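Side-chain contacts in cytochrome P450 (Bacillus megaterium, PDB 5L92), which binds heme and oxidises steroids, probably as an oxygen-dependent monooxygenase, and holds corticosterone in its active site in this structure: residues A[50-55]-A[341-346]; A[60-65]-A[347-352]; A[297-302]-A[307-312]. All coordinates share one frame; numbering follows the deposited sequence.

Interaction 1 of 3, residues A[50-55]-A[341-346]. With HEM (protoporphyrin IX containing Fe), chain C.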
loop_
_atom_site.group_PDB
_atom_site.type_symbol
_atom_site.label_atom_id
_atom_site.label_comp_id
_atom_site.label_asym_id
_atom_site.label_seq_id
_atom_site.Cartn_x
_atom_site.Cartn_y
_atom_site.Cartn_z
ATOM N N PHE A 50 9.966 -11.109 12.604
ATOM C CA PHE A 50 8.777 -10.621 13.290
ATOM C C PHE A 50 9.025 -9.498 14.286
ATOM O O PHE A 50 8.067 -8.834 14.681
ATOM C CB PHE A 50 8.089 -11.767 14.039
ATOM C CG PHE A 50 7.500 -12.833 13.146
ATOM C CD1 PHE A 50 6.277 -12.655 12.535
ATOM C CD2 PHE A 50 8.153 -14.036 12.955
ATOM C CE1 PHE A 50 5.726 -13.656 11.704
ATOM C CE2 PHE A 50 7.604 -15.030 12.151
ATOM C CZ PHE A 50 6.391 -14.832 11.520
ATOM N N HIS A 51 10.238 -9.310 14.754
ATOM C CA HIS A 51 10.475 -8.298 15.763
ATOM C C HIS A 51 10.958 -7.022 15.112
ATOM O O HIS A 51 11.528 -7.026 14.015
ATOM C CB HIS A 51 11.463 -8.780 16.831
ATOM C CG HIS A 51 12.861 -9.000 16.341
ATOM N ND1 HIS A 51 13.165 -9.789 15.246
ATOM C CD2 HIS A 51 14.046 -8.559 16.828
ATOM C CE1 HIS A 51 14.476 -9.812 15.081
ATOM N NE2 HIS A 51 15.031 -9.069 16.024
ATOM N N TYR A 52 10.700 -5.922 15.815
ATOM C CA TYR A 52 10.897 -4.581 15.264
ATOM C C TYR A 52 12.327 -4.375 14.817
ATOM O O TYR A 52 12.583 -3.830 13.733
ATOM C CB TYR A 52 10.522 -3.530 16.310
ATOM C CG TYR A 52 10.574 -2.096 15.855
ATOM C CD1 TYR A 52 11.788 -1.437 15.667
ATOM C CD2 TYR A 52 9.410 -1.385 15.640
ATOM C CE1 TYR A 52 11.813 -0.113 15.261
ATOM C CE2 TYR A 52 9.431 -0.091 15.239
ATOM C CZ TYR A 52 10.628 0.551 15.060
ATOM O OH TYR A 52 10.599 1.861 14.664
ATOM N N ASP A 53 13.277 -4.781 15.649
ATOM C CA ASP A 53 14.673 -4.516 15.346
ATOM C C ASP A 53 15.100 -5.310 14.129
ATOM O O ASP A 53 15.901 -4.828 13.324
ATOM C CB ASP A 53 15.546 -4.865 16.564
ATOM C CG ASP A 53 17.014 -4.469 16.377
ATOM O OD1 ASP A 53 17.304 -3.246 16.361
ATOM O OD2 ASP A 53 17.871 -5.380 16.244
ATOM N N GLY A 54 14.548 -6.515 13.980
ATOM C CA GLY A 54 14.825 -7.321 12.801
ATOM C C GLY A 54 14.240 -6.722 11.536
ATOM O O GLY A 54 14.914 -6.645 10.498
ATOM N N VAL A 55 12.969 -6.310 11.593
ATOM C CA VAL A 55 12.359 -5.685 10.422
ATOM C C VAL A 55 13.149 -4.442 10.032
ATOM O O VAL A 55 13.490 -4.240 8.855
ATOM C CB VAL A 55 10.874 -5.364 10.689
ATOM C CG1 VAL A 55 10.306 -4.481 9.583
ATOM C CG2 VAL A 55 10.040 -6.639 10.807
ATOM N N VAL A 341 6.515 5.159 15.971
ATOM C CA VAL A 341 7.547 5.134 14.950
ATOM C C VAL A 341 7.327 3.879 14.131
ATOM O O VAL A 341 8.134 2.957 14.145
ATOM C CB VAL A 341 8.964 5.211 15.540
ATOM C CG1 VAL A 341 9.979 5.357 14.380
ATOM C CG2 VAL A 341 9.095 6.467 16.482
ATOM N N HIS A 342 6.202 3.830 13.441
ATOM C CA HIS A 342 5.887 2.643 12.692
ATOM C C HIS A 342 6.633 2.665 11.355
ATOM O O HIS A 342 7.245 3.656 10.960
ATOM C CB HIS A 342 4.397 2.564 12.487
ATOM C CG HIS A 342 3.893 3.699 11.675
ATOM N ND1 HIS A 342 4.080 3.770 10.310
ATOM C CD2 HIS A 342 3.318 4.866 12.044
ATOM C CE1 HIS A 342 3.579 4.906 9.864
ATOM N NE2 HIS A 342 3.108 5.587 10.895
ATOM N N MET A 343 6.600 1.525 10.682
ATOM C CA MET A 343 7.265 1.329 9.405
ATOM C C MET A 343 6.253 0.967 8.323
ATOM O O MET A 343 6.554 0.192 7.425
ATOM C CB MET A 343 8.341 0.236 9.547
ATOM C CG MET A 343 9.522 0.707 10.397
ATOM S SD MET A 343 10.920 -0.418 10.602
ATOM C CE MET A 343 10.237 -1.552 11.818
ATOM N N ALA A 344 5.042 1.504 8.410
ATOM C CA ALA A 344 4.004 1.091 7.485
ATOM C C ALA A 344 4.326 1.541 6.064
ATOM O O ALA A 344 3.790 0.976 5.116
ATOM C CB ALA A 344 2.645 1.618 7.952
ATOM N N PHE A 345 5.199 2.531 5.908
ATOM C CA PHE A 345 5.693 2.964 4.618
ATOM C C PHE A 345 7.075 2.405 4.314
ATOM O O PHE A 345 7.742 2.887 3.395
ATOM C CB PHE A 345 5.743 4.490 4.557
ATOM C CG PHE A 345 4.393 5.138 4.581
ATOM C CD1 PHE A 345 3.489 4.916 3.578
ATOM C CD2 PHE A 345 4.023 5.964 5.647
ATOM C CE1 PHE A 345 2.254 5.512 3.604
ATOM C CE2 PHE A 345 2.776 6.576 5.656
ATOM C CZ PHE A 345 1.895 6.335 4.651
ATOM N N GLY A 346 7.526 1.420 5.078
ATOM C CA GLY A 346 8.870 0.936 4.926
ATOM C C GLY A 346 9.839 1.761 5.748
ATOM O O GLY A 346 9.470 2.437 6.688
HETATM C CHA HEM C . 7.115 2.009 -1.644
HETATM C CHB HEM C . 3.410 1.363 1.483
HETATM C CHC HEM C . 0.737 4.584 -0.880
HETATM C CHD HEM C . 4.227 4.822 -4.227
HETATM C C1A HEM C . 6.344 1.600 -0.563
HETATM C C2A HEM C . 6.797 0.735 0.504
HETATM C C3A HEM C . 5.774 0.549 1.352
HETATM C C4A HEM C . 4.644 1.311 0.873
HETATM C CMA HEM C . 5.801 -0.304 2.636
HETATM C CAA HEM C . 8.214 0.110 0.631
HETATM C CBA HEM C . 8.488 -0.940 -0.447
HETATM C CGA HEM C . 9.702 -1.774 -0.132
HETATM O O1A HEM C . 10.524 -1.388 0.708
HETATM O O2A HEM C . 9.862 -2.865 -0.705
HETATM C C1B HEM C . 2.365 2.199 1.170
HETATM C C2B HEM C . 1.161 2.445 1.953
HETATM C C3B HEM C . 0.425 3.334 1.265
HETATM C C4B HEM C . 1.136 3.659 0.045
HETATM C CMB HEM C . 0.856 1.813 3.324
HETATM C CAB HEM C . -0.920 4.002 1.619
HETATM C CBB HEM C . -1.366 4.128 2.879
HETATM C C1C HEM C . 1.457 4.936 -1.998
HETATM C C2C HEM C . 1.001 5.797 -3.056
HETATM C C3C HEM C . 1.964 5.872 -3.957
HETATM C C4C HEM C . 3.053 5.029 -3.546
HETATM C CMC HEM C . -0.344 6.565 -3.128
HETATM C CAC HEM C . 1.814 6.693 -5.243
HETATM C CBC HEM C . 2.680 7.661 -5.522
HETATM C C1D HEM C . 5.310 4.087 -3.837
HETATM C C2D HEM C . 6.530 3.938 -4.604
HETATM C C3D HEM C . 7.357 3.158 -3.893
HETATM C C4D HEM C . 6.654 2.790 -2.668
HETATM C CMD HEM C . 6.738 4.595 -5.994
HETATM C CAD HEM C . 8.789 2.688 -4.251
HETATM C CBD HEM C . 9.848 3.631 -3.647
HETATM C CGD HEM C . 11.274 3.150 -3.830
HETATM O O1D HEM C . 12.214 3.973 -3.749
HETATM O O2D HEM C . 11.521 1.934 -4.036
HETATM N NA HEM C . 5.022 1.953 -0.324
HETATM N NB HEM C . 2.296 2.942 0.012
HETATM N NC HEM C . 2.716 4.473 -2.338
HETATM N ND HEM C . 5.417 3.347 -2.688
HETATM FE FE HEM C . 3.877 3.275 -1.310
#
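The first turn of helix 52-60, the B helix of the P450 fold, meets the chain leading into the heme-binding Cys loop where Tyr52 meets Val341 and Met343, and Val55 meets Met343. The polar link comes from Tyr52, whose OH donates to Val341 O at 2.7 Å in the plane of that carbonyl. With CG anti to the backbone N (chi1 -176°), the ring reaches across to residues 341-343, and OH also lies against Val341 CG1. Met343 CE sits over the middle of one Tyr52 face, 3.7 Å from the ring centroid and only 8° off the normal, a CH-pi contact. Its SD stands farther out at 4.9 Å from that centroid, giving a more distant Met-aromatic contact. A bend at chi3 turns the methyl group between this face and Val55 CG1, which touches CE at 3.7 Å. Tyr52 also stacks with Tyr326, and Asp323 OD2 accepts a hydrogen bond from Tyr52 N at the helix start. Beyond Met343 the chain folds into a type I turn closed by Gly346 N to Met343 O at 2.8 Å. His342 ND1 accepts from Ala344 N, approached close to its ring plane, and the turn runs against the porphyrin with Phe345 C 3.4 Å from HEM CMA. Phe345 and Gly346 open the FGxGxHxC signature of the cytochrome P450 Cys loop.

Interaction 2 of 3, residues A[60-65]-A[347-352]. With HEM (protoporphyrin IX containing Fe), chain C.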
loop_
_atom_site.group_PDB
_atom_site.type_symbol
_atom_site.label_atom_id
_atom_site.label_comp_id
_atom_site.label_asym_id
_atom_site.label_seq_id
_atom_site.Cartn_x
_atom_site.Cartn_y
_atom_site.Cartn_z
ATOM N N GLU A 60 16.840 -1.540 6.434
ATOM C CA GLU A 60 17.914 -0.553 6.310
ATOM C C GLU A 60 19.114 -1.110 5.544
ATOM O O GLU A 60 19.807 -0.366 4.843
ATOM C CB GLU A 60 18.386 -0.069 7.677
ATOM C CG GLU A 60 17.547 1.059 8.227
ATOM C CD GLU A 60 17.862 1.387 9.681
ATOM O OE1 GLU A 60 18.857 0.855 10.234
ATOM O OE2 GLU A 60 17.105 2.184 10.277
ATOM N N GLN A 61 19.389 -2.403 5.669
ATOM C CA GLN A 61 20.618 -2.958 5.106
ATOM C C GLN A 61 20.392 -3.385 3.653
ATOM O O GLN A 61 20.358 -4.566 3.298
ATOM C CB GLN A 61 21.127 -4.088 5.980
ATOM C CG GLN A 61 21.647 -3.602 7.317
ATOM C CD GLN A 61 22.563 -4.614 7.949
ATOM O OE1 GLN A 61 22.111 -5.617 8.495
ATOM N NE2 GLN A 61 23.862 -4.376 7.847
ATOM N N LYS A 62 20.256 -2.350 2.824
ATOM C CA LYS A 62 19.949 -2.453 1.393
ATOM C C LYS A 62 20.999 -3.228 0.615
ATOM O O LYS A 62 20.674 -3.841 -0.408
ATOM C CB LYS A 62 19.857 -1.046 0.798
ATOM C CG LYS A 62 21.197 -0.276 1.052
ATOM C CD LYS A 62 21.121 1.217 0.965
ATOM C CE LYS A 62 22.471 1.825 1.278
ATOM N NZ LYS A 62 22.509 2.414 2.622
ATOM N N ASN A 63 22.261 -3.176 1.033
ATOM C CA ASN A 63 23.311 -3.866 0.297
ATOM C C ASN A 63 23.443 -5.317 0.720
ATOM O O ASN A 63 24.137 -6.088 0.052
ATOM C CB ASN A 63 24.642 -3.121 0.462
ATOM C CG ASN A 63 24.598 -1.731 -0.172
ATOM O OD1 ASN A 63 24.054 -1.563 -1.266
ATOM N ND2 ASN A 63 25.101 -0.725 0.538
ATOM N N ILE A 64 22.758 -5.723 1.782
ATOM C CA ILE A 64 22.702 -7.122 2.176
ATOM C C ILE A 64 21.377 -7.753 1.784
ATOM O O ILE A 64 21.362 -8.836 1.191
ATOM C CB ILE A 64 22.976 -7.282 3.686
ATOM C CG1 ILE A 64 24.420 -6.856 3.973
ATOM C CG2 ILE A 64 22.740 -8.712 4.130
ATOM C CD1 ILE A 64 24.827 -6.989 5.434
ATOM N N PHE A 65 20.264 -7.048 2.012
ATOM C CA PHE A 65 18.930 -7.572 1.766
ATOM C C PHE A 65 18.432 -6.873 0.514
ATOM O O PHE A 65 17.978 -5.725 0.553
ATOM C CB PHE A 65 18.022 -7.383 2.987
ATOM C CG PHE A 65 18.486 -8.136 4.184
ATOM C CD1 PHE A 65 18.198 -9.482 4.335
ATOM C CD2 PHE A 65 19.222 -7.510 5.155
ATOM C CE1 PHE A 65 18.656 -10.182 5.440
ATOM C CE2 PHE A 65 19.653 -8.191 6.263
ATOM C CZ PHE A 65 19.369 -9.534 6.403
ATOM N N ARG A 347 11.096 1.731 5.323
ATOM C CA ARG A 347 12.213 2.265 6.081
ATOM C C ARG A 347 13.473 2.161 5.236
ATOM O O ARG A 347 13.817 1.071 4.775
ATOM C CB ARG A 347 12.411 1.479 7.392
ATOM C CG ARG A 347 13.747 1.769 8.116
ATOM C CD ARG A 347 13.748 3.130 8.786
ATOM N NE ARG A 347 12.789 3.143 9.879
ATOM C CZ ARG A 347 13.088 2.992 11.170
ATOM N NH1 ARG A 347 14.346 2.839 11.579
ATOM N NH2 ARG A 347 12.108 3.001 12.066
ATOM N N GLY A 348 14.211 3.247 5.101
ATOM C CA GLY A 348 15.411 3.228 4.303
ATOM C C GLY A 348 15.190 3.806 2.923
ATOM O O GLY A 348 14.275 4.586 2.672
ATOM N N ILE A 349 16.046 3.383 1.995
ATOM C CA ILE A 349 16.037 4.045 0.685
ATOM C C ILE A 349 14.762 3.797 -0.103
ATOM O O ILE A 349 14.452 4.585 -0.997
ATOM C CB ILE A 349 17.252 3.617 -0.148
ATOM C CG1 ILE A 349 17.106 2.144 -0.572
ATOM C CG2 ILE A 349 18.502 3.811 0.667
ATOM C CD1 ILE A 349 18.053 1.741 -1.632
ATOM N N HIS A 350 13.994 2.747 0.194
ATOM C CA HIS A 350 12.770 2.487 -0.549
ATOM C C HIS A 350 11.532 3.014 0.154
ATOM O O HIS A 350 10.414 2.722 -0.300
ATOM C CB HIS A 350 12.585 0.986 -0.827
ATOM C CG HIS A 350 13.639 0.399 -1.696
ATOM N ND1 HIS A 350 13.667 0.582 -3.065
ATOM C CD2 HIS A 350 14.697 -0.389 -1.395
ATOM C CE1 HIS A 350 14.704 -0.067 -3.564
ATOM N NE2 HIS A 350 15.348 -0.659 -2.573
ATOM N N PHE A 351 11.708 3.798 1.221
ATOM C CA PHE A 351 10.585 4.401 1.932
ATOM C C PHE A 351 9.577 4.998 0.959
ATOM O O PHE A 351 9.940 5.756 0.063
ATOM C CB PHE A 351 11.098 5.490 2.883
ATOM C CG PHE A 351 10.021 6.118 3.738
ATOM C CD1 PHE A 351 9.730 5.609 5.001
ATOM C CD2 PHE A 351 9.320 7.229 3.290
ATOM C CE1 PHE A 351 8.724 6.183 5.791
ATOM C CE2 PHE A 351 8.345 7.828 4.075
ATOM C CZ PHE A 351 8.036 7.299 5.329
ATOM N N CYS A 352 8.299 4.712 1.195
ATOM C CA CYS A 352 7.260 4.979 0.210
ATOM C C CYS A 352 7.330 6.408 -0.344
ATOM O O CYS A 352 7.207 7.390 0.396
ATOM C CB CYS A 352 5.900 4.741 0.843
ATOM S SG CYS A 352 4.546 5.213 -0.145
HETATM C CHA HEM C . 7.115 2.009 -1.644
HETATM C CHB HEM C . 3.410 1.363 1.483
HETATM C CHC HEM C . 0.737 4.584 -0.880
HETATM C CHD HEM C . 4.227 4.822 -4.227
HETATM C C1A HEM C . 6.344 1.600 -0.563
HETATM C C2A HEM C . 6.797 0.735 0.504
HETATM C C3A HEM C . 5.774 0.549 1.352
HETATM C C4A HEM C . 4.644 1.311 0.873
HETATM C CMA HEM C . 5.801 -0.304 2.636
HETATM C CAA HEM C . 8.214 0.110 0.631
HETATM C CBA HEM C . 8.488 -0.940 -0.447
HETATM C CGA HEM C . 9.702 -1.774 -0.132
HETATM O O1A HEM C . 10.524 -1.388 0.708
HETATM O O2A HEM C . 9.862 -2.865 -0.705
HETATM C C1B HEM C . 2.365 2.199 1.170
HETATM C C2B HEM C . 1.161 2.445 1.953
HETATM C C3B HEM C . 0.425 3.334 1.265
HETATM C C4B HEM C . 1.136 3.659 0.045
HETATM C CMB HEM C . 0.856 1.813 3.324
HETATM C CAB HEM C . -0.920 4.002 1.619
HETATM C CBB HEM C . -1.366 4.128 2.879
HETATM C C1C HEM C . 1.457 4.936 -1.998
HETATM C C2C HEM C . 1.001 5.797 -3.056
HETATM C C3C HEM C . 1.964 5.872 -3.957
HETATM C C4C HEM C . 3.053 5.029 -3.546
HETATM C CMC HEM C . -0.344 6.565 -3.128
HETATM C CAC HEM C . 1.814 6.693 -5.243
HETATM C CBC HEM C . 2.680 7.661 -5.522
HETATM C C1D HEM C . 5.310 4.087 -3.837
HETATM C C2D HEM C . 6.530 3.938 -4.604
HETATM C C3D HEM C . 7.357 3.158 -3.893
HETATM C C4D HEM C . 6.654 2.790 -2.668
HETATM C CMD HEM C . 6.738 4.595 -5.994
HETATM C CAD HEM C . 8.789 2.688 -4.251
HETATM C CBD HEM C . 9.848 3.631 -3.647
HETATM C CGD HEM C . 11.274 3.150 -3.830
HETATM O O1D HEM C . 12.214 3.973 -3.749
HETATM O O2D HEM C . 11.521 1.934 -4.036
HETATM N NA HEM C . 5.022 1.953 -0.324
HETATM N NB HEM C . 2.296 2.942 0.012
HETATM N NC HEM C . 2.716 4.473 -2.338
HETATM N ND HEM C . 5.417 3.347 -2.688
HETATM FE FE HEM C . 3.877 3.275 -1.310
HETATM O O HOH W 1 17.463 1.006 2.982
#
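Arg347 leaves its backbone with CG anti to N (chi1 167°) and then bends at chi2 and chi3, while Glu60 stays extended beyond CG; the two side chains thereby run alongside each other in the same direction. Their CG atoms touch at 3.9 Å, and at the ends Arg347 NH1 donates to Glu60 OE2 at 3.1 Å in a salt bridge. OE2 lies at the guanidinium edge, near its plane; the carboxylate plane is turned 38° from it, and a single N-H of NH1 carries the bond. The N-H...O angle of 151° makes the bond moderately bent. Arg347 NH2 reaches Tyr52 OH in a weak hydrogen bond. Farther along, Lys62 crosses Ile349 at about a right angle, its CD meeting Ile349 CG2 at 3.7 Å, and a water accepts from Ile349 N at 2.9 Å close to Glu60 O. Behind this outer layer the same loop serves the heme. His350 ND1 donates to propionate oxygen HEM O2D at 2.7 Å while its ring meets that of His92 edge-to-face. Cys352 SG is the axial ligand of the iron, HEM FE, at 2.4 Å. The pairing is thus layered: an ionic bond and aliphatic contacts hold the end of helix 52-60 against the Cys loop, while the residues that follow in that loop donate a hydrogen bond to a propionate and supply the thiolate ligand characteristic of P450s.

Interaction 3 of 3, residues A[297-302]-A[307-312]; sequences KEDVTL and LKAGEH
Val300 and Leu307 form an antiparallel hydrogen-bonded pair, joined by Val300 N to Leu307 O at 3.1 Å and Leu307 N to Val300 O at 2.7 Å. They belong to a small beta hairpin of strands 300-302 and 305-307, which is inserted in the chain between the neighbouring strands 294-296 and 312-315 of the main P450 beta sheet. The two side chains lie next to each other and point the same way, with Val300 CG1 on Leu307 CB at 3.9 Å. Leu307 CD1 reaches on to Leu302 CB at 4.1 Å. Leu307 also packs on Trp47 and Leu302 on Val49, so the hairpin is laid against strand 46-49. Beyond this pair, the bonding passes to a side chain. Asp299 holds CG anti to its carbonyl carbon (chi1 -73°), which brings OD1 to Ala309 N at 3.0 Å in a nearly straight bond of 172°. OD1 also comes close to Lys308 CA and Ala309 CB, while the charged ends of Asp299 and Lys308 stay apart, leaving at most a long-range attraction. Ala309 and Gly310 are the central residues of a type II turn from Lys308 to Glu311, closed by Glu311 N to Lys308 O. Glu311 OE1, which also accepts from Trp47 NE1, takes the N-H of Lys308 N at 2.9 Å from above the carboxylate plane, 59° out of it.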
loop_
_atom_site.group_PDB
_atom_site.type_symbol
_atom_site.label_atom_id
_atom_site.label_comp_id
_atom_site.label_asym_id
_atom_site.label_seq_id
_atom_site.Cartn_x
_atom_site.Cartn_y
_atom_site.Cartn_z
ATOM N N LYS A 297 21.727 -11.133 -0.394
ATOM C CA LYS A 297 22.767 -10.994 -1.410
ATOM C C LYS A 297 24.022 -11.765 -1.016
ATOM O O LYS A 297 24.698 -12.337 -1.882
ATOM C CB LYS A 297 23.052 -9.487 -1.636
ATOM C CG LYS A 297 23.907 -9.120 -2.854
ATOM C CD LYS A 297 23.237 -8.094 -3.803
ATOM C CE LYS A 297 23.049 -6.679 -3.189
ATOM N NZ LYS A 297 24.277 -5.823 -3.165
ATOM N N GLU A 298 24.310 -11.844 0.282
ATOM C CA GLU A 298 25.488 -12.519 0.812
ATOM C C GLU A 298 25.170 -13.019 2.218
ATOM O O GLU A 298 24.333 -12.437 2.905
ATOM C CB GLU A 298 26.687 -11.568 0.856
ATOM C CG GLU A 298 26.365 -10.292 1.616
ATOM C CD GLU A 298 27.478 -9.267 1.549
ATOM O OE1 GLU A 298 28.009 -9.039 0.439
ATOM O OE2 GLU A 298 27.825 -8.689 2.606
ATOM N N ASP A 299 25.828 -14.118 2.630
ATOM C CA ASP A 299 25.612 -14.713 3.955
ATOM C C ASP A 299 25.582 -13.652 5.048
ATOM O O ASP A 299 26.420 -12.752 5.086
ATOM C CB ASP A 299 26.718 -15.731 4.279
ATOM C CG ASP A 299 26.603 -17.061 3.477
ATOM O OD1 ASP A 299 25.791 -17.174 2.530
ATOM O OD2 ASP A 299 27.359 -18.010 3.799
ATOM N N VAL A 300 24.633 -13.787 5.972
ATOM C CA VAL A 300 24.498 -12.821 7.048
ATOM C C VAL A 300 23.860 -13.501 8.235
ATOM O O VAL A 300 23.011 -14.381 8.085
ATOM C CB VAL A 300 23.670 -11.588 6.608
ATOM C CG1 VAL A 300 22.246 -11.997 6.171
ATOM C CG2 VAL A 300 23.642 -10.569 7.741
ATOM N N THR A 301 24.254 -13.064 9.423
ATOM C CA THR A 301 23.631 -13.475 10.661
ATOM C C THR A 301 22.639 -12.392 11.068
ATOM O O THR A 301 22.956 -11.204 10.998
ATOM C CB THR A 301 24.694 -13.722 11.730
ATOM O OG1 THR A 301 25.580 -14.748 11.257
ATOM C CG2 THR A 301 24.057 -14.168 13.084
ATOM N N LEU A 302 21.418 -12.805 11.405
ATOM C CA LEU A 302 20.344 -11.880 11.772
ATOM C C LEU A 302 19.711 -12.455 13.023
ATOM O O LEU A 302 19.187 -13.567 12.973
ATOM C CB LEU A 302 19.293 -11.737 10.659
ATOM C CG LEU A 302 18.128 -10.768 10.965
ATOM C CD1 LEU A 302 18.631 -9.324 10.959
ATOM C CD2 LEU A 302 16.934 -10.908 10.014
ATOM N N LEU A 307 21.551 -16.662 7.694
ATOM C CA LEU A 307 20.850 -16.613 6.428
ATOM C C LEU A 307 21.877 -16.792 5.313
ATOM O O LEU A 307 22.998 -16.306 5.417
ATOM C CB LEU A 307 20.091 -15.291 6.311
ATOM C CG LEU A 307 18.822 -15.140 7.179
ATOM C CD1 LEU A 307 19.029 -15.338 8.660
ATOM C CD2 LEU A 307 18.231 -13.791 7.010
ATOM N N LYS A 308 21.517 -17.545 4.280
ATOM C CA LYS A 308 22.435 -17.862 3.194
ATOM C C LYS A 308 22.102 -17.052 1.949
ATOM O O LYS A 308 20.928 -16.775 1.662
ATOM C CB LYS A 308 22.400 -19.349 2.816
ATOM C CG LYS A 308 22.562 -20.280 3.970
ATOM C CD LYS A 308 23.881 -20.042 4.690
ATOM C CE LYS A 308 24.139 -21.144 5.686
ATOM N NZ LYS A 308 24.259 -22.433 4.932
ATOM N N ALA A 309 23.153 -16.714 1.206
ATOM C CA ALA A 309 23.028 -16.094 -0.106
ATOM C C ALA A 309 21.888 -16.715 -0.892
ATOM O O ALA A 309 21.788 -17.940 -0.993
ATOM C CB ALA A 309 24.355 -16.248 -0.876
ATOM N N GLY A 310 21.025 -15.858 -1.461
ATOM C CA GLY A 310 19.946 -16.327 -2.302
ATOM C C GLY A 310 18.678 -16.781 -1.600
ATOM O O GLY A 310 17.681 -17.052 -2.275
ATOM N N GLU A 311 18.658 -16.861 -0.274
ATOM C CA GLU A 311 17.416 -17.154 0.432
ATOM C C GLU A 311 16.507 -15.907 0.551
ATOM O O GLU A 311 16.973 -14.767 0.656
ATOM C CB GLU A 311 17.758 -17.736 1.793
ATOM C CG GLU A 311 18.134 -19.229 1.692
ATOM C CD GLU A 311 18.934 -19.754 2.837
ATOM O OE1 GLU A 311 19.049 -19.078 3.866
ATOM O OE2 GLU A 311 19.485 -20.867 2.703
ATOM N N HIS A 312 15.197 -16.135 0.506
ATOM C CA HIS A 312 14.222 -15.056 0.636
ATOM C C HIS A 312 13.925 -14.749 2.109
ATOM O O HIS A 312 13.949 -15.638 2.959
ATOM C CB HIS A 312 12.911 -15.420 -0.073
ATOM C CG HIS A 312 13.044 -15.619 -1.550
ATOM N ND1 HIS A 312 14.258 -15.624 -2.200
ATOM C CD2 HIS A 312 12.110 -15.855 -2.502
ATOM C CE1 HIS A 312 14.068 -15.854 -3.488
ATOM N NE2 HIS A 312 12.772 -15.988 -3.698
#

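How the interactions relate
Interactions 1 and 2 join the same two elements, helix 52-60 and the continuous Cys-loop chain, at the start of the helix (interaction 1) and at its end and the residues just after (interaction 2). The first is largely buried and relies on aromatic and sulfur contacts with one hydrogen bond from a tyrosine hydroxyl; the second lies at the surface and uses an ion pair beside aliphatic contacts. They meet directly through Phe345 O and Cys352 N, a probable hydrogen bond at 2.9 Å within the loop. Interaction 3, more peripheral, is mainly backbone pairing within a hairpin. It touches residues 60-65 of interaction 2 through Ile64 O and Lys297 N, but has no contact with interaction 1.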